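Local coordinates for protein HP1028 (Helicobacter pylori, PDB 4INN) that probably binds and transports a small hydrophobic ligand, as a bacterial member of the lipocalin family with an eight-stranded beta-barrel, at residues E35-F45 and K148-S156; Y47-F55 and Y65-S73. The protein carries 1 engineered substitution. All blocks are in the same frame, centred on the assembly; numbering follows the deposited sequence.

Interaction 1 closes the barrel, pairing its first strand, 38-41, with its last, 147-154; interaction 2 lies within the hairpin of the next two strands, 51-58 and 61-69. Their centres are about 10 Å apart. Strand 38-41 bonds to strand 51-58 on its other edge, so the contacts run on from one another across a single sheet. Thr42 joins them directly: its O is 2.8 Å from Ser50 OG, and its OG1 is 2.8 Å from Ser51 N, both probable hydrogen bonds. Trp152 CZ3 packs 3.6 Å from Phe55 CE2. Lys148 and Phe150 of interaction 1 and Met48 of interaction 2 line the pocket holding a polyethylene glycol fragment, probably from the crystallisation liquor.

Interaction 1 (E35-F45 and K148-S156); sequences ELPGIYQTQEF and KTFTWKRLS
Glu35 begins the contact by placing its backbone O, which is bonded to Gln128 NE2, 3.0 Å from Arg154 NH1; Pro37 O accepts a hydrogen bond from Arg154 NH2 (2.9 Å), in the plane of both the carbonyl and the guanidinium. Ile39 O receives Leu155 N in a nearly straight bond. The Tyr40 ring lies against the aliphatic part of Arg154, whose chain runs extended from CG to NE and so carries the guanidinium past the ring to the Pro37 carbonyl; the two planes are 86° apart. Tyr40 OH itself donates to Leu36 O (2.6 Å). Gln41 and Lys153 exchange backbone bonds as an antiparallel pair, while Gln41 NE2 turns to Ser50. Thr42 sets CG2 squarely over the six-membered ring of Trp152, 3.5 Å from its centroid. Beyond the strand, Gln43 stretches out in an extended chain and its OE1 accepts Thr151 N (2.8 Å, 174°), a side chain standing in for a backbone partner. Phe45 offers a ring face to the edge of Phe150, T-shaped, with centroids 5.2 Å apart. Barrel closure thus rests on few backbone pairs, extended by arginine at one end and by amide and aromatic groups toward the ligand pocket.

Interaction 2 (Y47-F55 and Y65-S73); sequences YMKSSFVEF and YGISDVDGS
A classic beta bulge interrupts this antiparallel hairpin of the lipocalin barrel, where Ile67 and Ser68 together face Phe52. Phe52 N gives its hydrogen to Ser68 O (2.8 Å), whereas Phe52 O accepts from Ile67 N, so the extra residue sits between the two bonds. On one side of the bulge Glu54 and Tyr65 form a regular hydrogen-bonded pair, and their side chains run alongside each other in the same direction. Glu54 OE1 comes 2.5 Å from Tyr65 OH, with carboxylate and ring planes 38° apart; Glu54 OE2 is held by Arg167, and Tyr65 OH bonds to the backbone N of Phe168.

On the other side, Val70 N hydrogen-bonds to Ser50 O (3.2 Å) from above the carbonyl plane. Val70 CG2 stands over one face of the Phe52 ring, displaced toward its rim, in a CH-pi contact 4.2 Å from the centroid. Val70 belongs to a type I turn, Asp69 to Gly72, and Lys49 comes across to it. A bend at chi3 (-78°) brings NZ to Asp71 OD2, which it meets on the syn lone pair at 2.7 Å, and to Ser73 OG at 3.0 Å. Asp69 OD1 makes a longer salt bridge to the same nitrogen, while Asp69 OD2 forms a salt bridge with Lys92. Asp71 OD1 is occupied by Ser73 N, closing an Asx turn, and by Ser73 OG. With both carboxylate oxygens of Asp71 engaged, its rotation is probably well fixed, and the lysine ammonium, shared among two acids and a hydroxyl, ties the loop before strand 51-58 to the turn that ends strand 61-69.

Interaction 1 (E35-F45 and K148-S156)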
loop_
_atom_site.group_PDB
_atom_site.type_symbol
_atom_site.label_atom_id
_atom_site.label_comp_id
_atom_site.label_asym_id
_atom_site.label_seq_id
_atom_site.Cartn_x
_atom_site.Cartn_y
_atom_site.Cartn_z
ATOM N N GLU A 35 11.698 0.254 -10.401
ATOM C CA GLU A 35 11.205 -0.904 -9.721
ATOM C C GLU A 35 10.075 -0.476 -8.789
ATOM O O GLU A 35 9.865 0.710 -8.548
ATOM C CB GLU A 35 12.336 -1.609 -8.967
ATOM C CG GLU A 35 13.227 -0.690 -8.125
ATOM C CD GLU A 35 13.759 -1.372 -6.856
ATOM O OE1 GLU A 35 14.134 -2.575 -6.911
ATOM O OE2 GLU A 35 13.780 -0.703 -5.789
ATOM N N LEU A 36 9.315 -1.456 -8.311
ATOM C CA LEU A 36 8.170 -1.168 -7.472
ATOM C C LEU A 36 8.635 -0.899 -6.034
ATOM O O LEU A 36 8.172 0.054 -5.422
ATOM C CB LEU A 36 7.109 -2.275 -7.603
ATOM C CG LEU A 36 5.821 -2.158 -6.788
ATOM C CD1 LEU A 36 5.083 -0.928 -7.252
ATOM C CD2 LEU A 36 4.918 -3.381 -6.900
ATOM N N PRO A 37 9.572 -1.696 -5.496
ATOM C CA PRO A 37 9.918 -1.354 -4.110
ATOM C C PRO A 37 10.370 0.094 -3.952
ATOM O O PRO A 37 11.158 0.602 -4.739
ATOM C CB PRO A 37 11.053 -2.344 -3.758
ATOM C CG PRO A 37 10.775 -3.544 -4.604
ATOM C CD PRO A 37 10.161 -3.001 -5.895
ATOM N N GLY A 38 9.862 0.734 -2.917
ATOM C CA GLY A 38 9.971 2.148 -2.759
ATOM C C GLY A 38 8.870 2.685 -1.860
ATOM O O GLY A 38 8.026 1.965 -1.381
ATOM N N ILE A 39 8.928 3.975 -1.613
ATOM C CA ILE A 39 7.949 4.655 -0.842
ATOM C C ILE A 39 7.141 5.591 -1.777
ATOM O O ILE A 39 7.689 6.235 -2.707
ATOM C CB ILE A 39 8.641 5.359 0.299
ATOM C CG1 ILE A 39 9.153 4.298 1.263
ATOM C CG2 ILE A 39 7.662 6.244 1.027
ATOM C CD1 ILE A 39 10.040 4.796 2.391
ATOM N N TYR A 40 5.833 5.607 -1.568
ATOM C CA TYR A 40 4.951 6.376 -2.410
ATOM C C TYR A 40 4.009 7.154 -1.537
ATOM O O TYR A 40 3.849 6.876 -0.352
ATOM C CB TYR A 40 4.134 5.461 -3.341
ATOM C CG TYR A 40 4.961 4.617 -4.249
ATOM C CD1 TYR A 40 5.187 4.984 -5.567
ATOM C CD2 TYR A 40 5.564 3.480 -3.775
ATOM C CE1 TYR A 40 6.006 4.206 -6.386
ATOM C CE2 TYR A 40 6.377 2.701 -4.581
ATOM C CZ TYR A 40 6.583 3.055 -5.881
ATOM O OH TYR A 40 7.374 2.250 -6.637
ATOM N N GLN A 41 3.394 8.151 -2.122
ATOM C CA GLN A 41 2.402 8.944 -1.398
ATOM C C GLN A 41 1.079 8.719 -2.081
ATOM O O GLN A 41 0.941 9.013 -3.258
ATOM C CB GLN A 41 2.766 10.441 -1.417
ATOM C CG GLN A 41 1.747 11.287 -0.657
ATOM C CD GLN A 41 1.957 12.788 -0.789
ATOM O OE1 GLN A 41 3.042 13.261 -1.126
ATOM N NE2 GLN A 41 0.903 13.552 -0.464
ATOM N N THR A 42 0.113 8.204 -1.344
ATOM C CA THR A 42 -1.186 7.891 -1.917
ATOM C C THR A 42 -2.009 9.149 -2.183
ATOM O O THR A 42 -1.634 10.264 -1.812
ATOM C CB THR A 42 -2.003 6.989 -0.992
ATOM O OG1 THR A 42 -2.417 7.755 0.141
ATOM C CG2 THR A 42 -1.195 5.759 -0.549
ATOM N N GLN A 43 -3.139 8.958 -2.838
ATOM C CA GLN A 43 -3.978 10.045 -3.277
ATOM C C GLN A 43 -5.124 10.117 -2.326
ATOM O O GLN A 43 -5.779 9.131 -2.067
ATOM C CB GLN A 43 -4.501 9.769 -4.695
ATOM C CG GLN A 43 -5.081 10.988 -5.383
ATOM C CD GLN A 43 -5.634 10.703 -6.775
ATOM O OE1 GLN A 43 -4.993 10.097 -7.612
ATOM N NE2 GLN A 43 -6.831 11.170 -7.024
ATOM N N GLU A 44 -5.346 11.295 -1.786
ATOM C CA GLU A 44 -6.545 11.606 -1.035
ATOM C C GLU A 44 -7.797 11.239 -1.847
ATOM O O GLU A 44 -7.876 11.559 -3.033
ATOM C CB GLU A 44 -6.530 13.099 -0.779
ATOM C CG GLU A 44 -7.701 13.637 0.009
ATOM C CD GLU A 44 -7.470 15.087 0.370
ATOM O OE1 GLU A 44 -7.197 15.901 -0.558
ATOM O OE2 GLU A 44 -7.541 15.393 1.588
ATOM N N PHE A 45 -8.750 10.564 -1.200
ATOM C CA PHE A 45 -10.040 10.237 -1.794
ATOM C C PHE A 45 -11.062 10.054 -0.698
ATOM O O PHE A 45 -10.900 9.169 0.138
ATOM C CB PHE A 45 -9.961 8.945 -2.595
ATOM C CG PHE A 45 -11.274 8.536 -3.216
ATOM C CD1 PHE A 45 -11.872 9.331 -4.180
ATOM C CD2 PHE A 45 -11.895 7.350 -2.843
ATOM C CE1 PHE A 45 -13.073 8.966 -4.751
ATOM C CE2 PHE A 45 -13.094 6.970 -3.406
ATOM C CZ PHE A 45 -13.691 7.779 -4.367
ATOM N N LYS A 148 -11.547 1.777 -9.626
ATOM C CA LYS A 148 -11.084 3.151 -9.847
ATOM C C LYS A 148 -9.571 3.210 -9.860
ATOM O O LYS A 148 -8.914 2.397 -9.243
ATOM C CB LYS A 148 -11.621 4.055 -8.735
ATOM C CG LYS A 148 -11.441 5.543 -9.019
ATOM C CD LYS A 148 -12.445 6.397 -8.236
ATOM C CE LYS A 148 -12.453 7.853 -8.702
ATOM N NZ LYS A 148 -11.107 8.475 -8.540
ATOM N N THR A 149 -9.015 4.193 -10.541
ATOM C CA THR A 149 -7.551 4.277 -10.686
ATOM C C THR A 149 -7.093 5.563 -10.040
ATOM O O THR A 149 -7.700 6.604 -10.225
ATOM C CB THR A 149 -7.087 4.171 -12.181
ATOM O OG1 THR A 149 -7.357 2.851 -12.672
ATOM C CG2 THR A 149 -5.593 4.431 -12.334
ATOM N N PHE A 150 -6.039 5.467 -9.233
ATOM C CA PHE A 150 -5.502 6.613 -8.500
ATOM C C PHE A 150 -4.050 6.792 -8.871
ATOM O O PHE A 150 -3.394 5.854 -9.355
ATOM C CB PHE A 150 -5.586 6.315 -7.017
ATOM C CG PHE A 150 -7.002 6.127 -6.487
ATOM C CD1 PHE A 150 -7.740 7.199 -6.078
ATOM C CD2 PHE A 150 -7.548 4.850 -6.342
ATOM C CE1 PHE A 150 -9.003 7.029 -5.560
ATOM C CE2 PHE A 150 -8.810 4.665 -5.849
ATOM C CZ PHE A 150 -9.552 5.760 -5.456
ATOM N N THR A 151 -3.487 7.959 -8.634
ATOM C CA THR A 151 -2.052 8.041 -8.843
ATOM C C THR A 151 -1.238 8.304 -7.567
ATOM O O THR A 151 -1.476 9.244 -6.834
ATOM C CB THR A 151 -1.637 8.829 -10.114
ATOM O OG1 THR A 151 -0.556 9.712 -9.813
ATOM C CG2 THR A 151 -2.769 9.569 -10.707
ATOM N N TRP A 152 -0.285 7.412 -7.325
ATOM C CA TRP A 152 0.555 7.396 -6.132
ATOM C C TRP A 152 1.957 7.856 -6.538
ATOM O O TRP A 152 2.586 7.190 -7.363
ATOM C CB TRP A 152 0.633 5.964 -5.597
ATOM C CG TRP A 152 -0.626 5.483 -4.966
ATOM C CD1 TRP A 152 -1.860 5.995 -5.133
ATOM C CD2 TRP A 152 -0.768 4.381 -4.076
ATOM N NE1 TRP A 152 -2.772 5.313 -4.385
ATOM C CE2 TRP A 152 -2.131 4.304 -3.727
ATOM C CE3 TRP A 152 0.131 3.465 -3.513
ATOM C CZ2 TRP A 152 -2.637 3.348 -2.848
ATOM C CZ3 TRP A 152 -0.364 2.504 -2.634
ATOM C CH2 TRP A 152 -1.745 2.457 -2.306
ATOM N N LYS A 153 2.417 8.990 -5.998
ATOM C CA LYS A 153 3.699 9.542 -6.383
ATOM C C LYS A 153 4.819 8.782 -5.719
ATOM O O LYS A 153 4.777 8.539 -4.524
ATOM C CB LYS A 153 3.853 11.012 -5.959
ATOM C CG LYS A 153 3.422 12.048 -6.990
ATOM C CD LYS A 153 2.155 12.789 -6.549
ATOM C CE LYS A 153 2.464 13.919 -5.562
ATOM N NZ LYS A 153 1.771 13.819 -4.226
ATOM N N ARG A 154 5.856 8.466 -6.487
ATOM C CA ARG A 154 7.066 7.934 -5.921
ATOM C C ARG A 154 7.882 9.017 -5.246
ATOM O O ARG A 154 8.062 10.086 -5.798
ATOM C CB ARG A 154 7.918 7.274 -6.984
ATOM C CG ARG A 154 8.844 6.284 -6.323
ATOM C CD ARG A 154 9.932 5.865 -7.236
ATOM N NE ARG A 154 10.946 5.146 -6.487
ATOM C CZ ARG A 154 10.941 3.848 -6.255
ATOM N NH1 ARG A 154 9.946 3.080 -6.685
ATOM N NH2 ARG A 154 11.933 3.321 -5.570
ATOM N N LEU A 155 8.389 8.739 -4.055
ATOM C CA LEU A 155 9.302 9.648 -3.390
ATOM C C LEU A 155 10.745 9.287 -3.690
ATOM O O LEU A 155 11.108 8.116 -3.792
ATOM C CB LEU A 155 9.105 9.585 -1.896
ATOM C CG LEU A 155 8.075 10.525 -1.304
ATOM C CD1 LEU A 155 6.792 10.559 -2.066
ATOM C CD2 LEU A 155 7.867 10.107 0.145
ATOM N N SER A 156 11.557 10.305 -3.862
ATOM C CA SER A 156 12.988 10.140 -3.996
ATOM C C SER A 156 13.580 9.930 -2.592
ATOM O O SER A 156 12.926 10.226 -1.590
ATOM C CB SER A 156 13.580 11.403 -4.620
ATOM O OG SER A 156 13.443 12.485 -3.707
HETATM O O HOH W 1 10.975 5.394 -3.041
HETATM O O HOH W 2 -0.568 11.408 -4.426
HETATM O O HOH W 3 -5.253 6.577 -3.036
#

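Interaction 2 (Y47-F55 and Y65-S73)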
loop_
_atom_site.group_PDB
_atom_site.type_symbol
_atom_site.label_atom_id
_atom_site.label_comp_id
_atom_site.label_asym_id
_atom_site.label_seq_id
_atom_site.Cartn_x
_atom_site.Cartn_y
_atom_site.Cartn_z
ATOM N N TYR A 47 -12.978 10.257 2.655
ATOM C CA TYR A 47 -12.495 10.277 4.037
ATOM C C TYR A 47 -11.170 9.520 4.187
ATOM O O TYR A 47 -10.656 9.385 5.305
ATOM C CB TYR A 47 -13.561 9.708 5.017
ATOM C CG TYR A 47 -14.248 8.487 4.469
ATOM C CD1 TYR A 47 -13.650 7.233 4.565
ATOM C CD2 TYR A 47 -15.467 8.591 3.803
ATOM C CE1 TYR A 47 -14.251 6.118 4.023
ATOM C CE2 TYR A 47 -16.070 7.479 3.255
ATOM C CZ TYR A 47 -15.451 6.248 3.365
ATOM O OH TYR A 47 -16.041 5.142 2.829
HETATM N N MSE A 48 -10.602 9.062 3.070
HETATM C CA MSE A 48 -9.327 8.340 3.086
HETATM C C MSE A 48 -8.249 9.325 2.767
HETATM O O MSE A 48 -8.136 9.806 1.638
HETATM C CB MSE A 48 -9.341 7.166 2.112
HETATM C CG MSE A 48 -10.622 6.328 2.283
HETATM SE SE MSE A 48 -10.962 5.113 0.763
HETATM C CE MSE A 48 -9.078 4.504 0.767
ATOM N N LYS A 49 -7.441 9.625 3.768
ATOM C CA LYS A 49 -6.349 10.605 3.657
ATOM C C LYS A 49 -5.135 10.099 2.928
ATOM O O LYS A 49 -4.758 8.947 3.024
ATOM C CB LYS A 49 -5.864 11.025 5.049
ATOM C CG LYS A 49 -6.887 11.795 5.874
ATOM C CD LYS A 49 -6.229 12.497 7.059
ATOM C CE LYS A 49 -5.944 11.537 8.210
ATOM N NZ LYS A 49 -5.297 12.258 9.356
ATOM N N SER A 50 -4.500 11.007 2.227
ATOM C CA SER A 50 -3.160 10.796 1.709
ATOM C C SER A 50 -2.280 10.150 2.792
ATOM O O SER A 50 -2.271 10.586 3.951
ATOM C CB SER A 50 -2.561 12.135 1.270
ATOM O OG SER A 50 -1.471 11.914 0.392
ATOM N N SER A 51 -1.581 9.084 2.429
ATOM C CA SER A 51 -0.662 8.432 3.366
ATOM C C SER A 51 0.579 8.011 2.644
ATOM O O SER A 51 0.610 7.978 1.421
ATOM C CB SER A 51 -1.327 7.258 4.108
ATOM O OG SER A 51 -1.553 6.154 3.250
ATOM N N PHE A 52 1.642 7.791 3.409
ATOM C CA PHE A 52 2.903 7.323 2.854
ATOM C C PHE A 52 2.910 5.822 3.099
ATOM O O PHE A 52 2.621 5.356 4.228
ATOM C CB PHE A 52 4.110 7.973 3.524
ATOM C CG PHE A 52 4.191 9.491 3.367
ATOM C CD1 PHE A 52 4.450 10.078 2.108
ATOM C CD2 PHE A 52 4.088 10.331 4.490
ATOM C CE1 PHE A 52 4.560 11.460 1.987
ATOM C CE2 PHE A 52 4.216 11.712 4.374
ATOM C CZ PHE A 52 4.447 12.278 3.128
ATOM N N VAL A 53 3.212 5.080 2.035
ATOM C CA VAL A 53 3.276 3.635 2.072
ATOM C C VAL A 53 4.530 3.095 1.432
ATOM O O VAL A 53 5.024 3.695 0.505
ATOM C CB VAL A 53 2.118 3.012 1.300
ATOM C CG1 VAL A 53 0.796 3.461 1.905
ATOM C CG2 VAL A 53 2.195 3.372 -0.172
ATOM N N GLU A 54 5.015 1.953 1.929
ATOM C CA GLU A 54 6.161 1.267 1.352
ATOM C C GLU A 54 5.836 -0.060 0.699
ATOM O O GLU A 54 5.277 -0.930 1.335
ATOM C CB GLU A 54 7.234 1.008 2.409
ATOM C CG GLU A 54 8.451 0.259 1.854
ATOM C CD GLU A 54 9.684 0.359 2.728
ATOM O OE1 GLU A 54 9.583 0.877 3.873
ATOM O OE2 GLU A 54 10.771 -0.079 2.277
ATOM N N PHE A 55 6.248 -0.224 -0.553
ATOM C CA PHE A 55 6.129 -1.505 -1.257
ATOM C C PHE A 55 7.438 -2.290 -1.064
ATOM O O PHE A 55 8.512 -1.690 -1.081
ATOM C CB PHE A 55 5.864 -1.302 -2.759
ATOM C CG PHE A 55 4.448 -0.964 -3.107
ATOM C CD1 PHE A 55 3.618 -1.905 -3.686
ATOM C CD2 PHE A 55 3.961 0.316 -2.940
ATOM C CE1 PHE A 55 2.313 -1.609 -4.053
ATOM C CE2 PHE A 55 2.659 0.630 -3.288
ATOM C CZ PHE A 55 1.833 -0.337 -3.858
ATOM N N TYR A 65 2.931 -1.877 3.155
ATOM C CA TYR A 65 2.448 -1.523 4.503
ATOM C C TYR A 65 2.426 0.003 4.640
ATOM O O TYR A 65 3.024 0.699 3.833
ATOM C CB TYR A 65 3.324 -2.159 5.596
ATOM C CG TYR A 65 4.694 -1.516 5.729
ATOM C CD1 TYR A 65 4.881 -0.406 6.532
ATOM C CD2 TYR A 65 5.787 -2.019 5.054
ATOM C CE1 TYR A 65 6.115 0.188 6.661
ATOM C CE2 TYR A 65 7.039 -1.412 5.170
ATOM C CZ TYR A 65 7.190 -0.300 5.960
ATOM O OH TYR A 65 8.412 0.309 6.059
ATOM N N GLY A 66 1.713 0.531 5.629
ATOM C CA GLY A 66 1.560 1.985 5.772
ATOM C C GLY A 66 2.581 2.533 6.753
ATOM O O GLY A 66 2.872 1.905 7.747
ATOM N N ILE A 67 3.133 3.702 6.474
ATOM C CA ILE A 67 4.137 4.284 7.334
ATOM C C ILE A 67 3.481 5.323 8.243
ATOM O O ILE A 67 3.488 5.182 9.455
ATOM C CB ILE A 67 5.272 4.889 6.482
ATOM C CG1 ILE A 67 6.094 3.761 5.860
ATOM C CG2 ILE A 67 6.149 5.838 7.302
ATOM C CD1 ILE A 67 7.039 4.250 4.805
ATOM N N SER A 68 2.900 6.352 7.637
ATOM C CA SER A 68 2.149 7.387 8.359
ATOM C C SER A 68 1.294 8.171 7.374
ATOM O O SER A 68 1.470 8.074 6.156
ATOM C CB SER A 68 3.079 8.353 9.099
ATOM O OG SER A 68 4.023 8.947 8.201
ATOM N N ASP A 69 0.375 8.954 7.913
ATOM C CA ASP A 69 -0.411 9.870 7.131
ATOM C C ASP A 69 0.422 11.084 6.863
ATOM O O ASP A 69 1.292 11.447 7.634
ATOM C CB ASP A 69 -1.685 10.286 7.880
ATOM C CG ASP A 69 -2.681 9.122 8.061
ATOM O OD1 ASP A 69 -3.486 9.191 9.021
ATOM O OD2 ASP A 69 -2.656 8.143 7.268
ATOM N N VAL A 70 0.115 11.728 5.756
ATOM C CA VAL A 70 0.839 12.901 5.321
ATOM C C VAL A 70 0.861 13.996 6.370
ATOM O O VAL A 70 1.857 14.690 6.517
ATOM C CB VAL A 70 0.212 13.452 4.039
ATOM C CG1 VAL A 70 0.776 14.807 3.693
ATOM C CG2 VAL A 70 0.473 12.484 2.905
ATOM N N ASP A 71 -0.244 14.143 7.090
ATOM C CA ASP A 71 -0.389 15.218 8.071
ATOM C C ASP A 71 0.220 14.877 9.435
ATOM O O ASP A 71 -0.081 15.538 10.416
ATOM C CB ASP A 71 -1.873 15.604 8.203
ATOM C CG ASP A 71 -2.741 14.472 8.757
ATOM O OD1 ASP A 71 -2.267 13.682 9.608
ATOM O OD2 ASP A 71 -3.924 14.391 8.359
ATOM N N GLY A 72 1.054 13.839 9.495
ATOM C CA GLY A 72 1.757 13.459 10.715
ATOM C C GLY A 72 0.936 12.777 11.806
ATOM O O GLY A 72 1.488 12.388 12.837
ATOM N N SER A 73 -0.367 12.602 11.599
ATOM C CA SER A 73 -1.236 12.163 12.689
ATOM C C SER A 73 -0.875 10.770 13.204
ATOM O O SER A 73 -0.133 10.016 12.564
ATOM C CB SER A 73 -2.712 12.252 12.310
ATOM O OG SER A 73 -2.994 11.573 11.110
#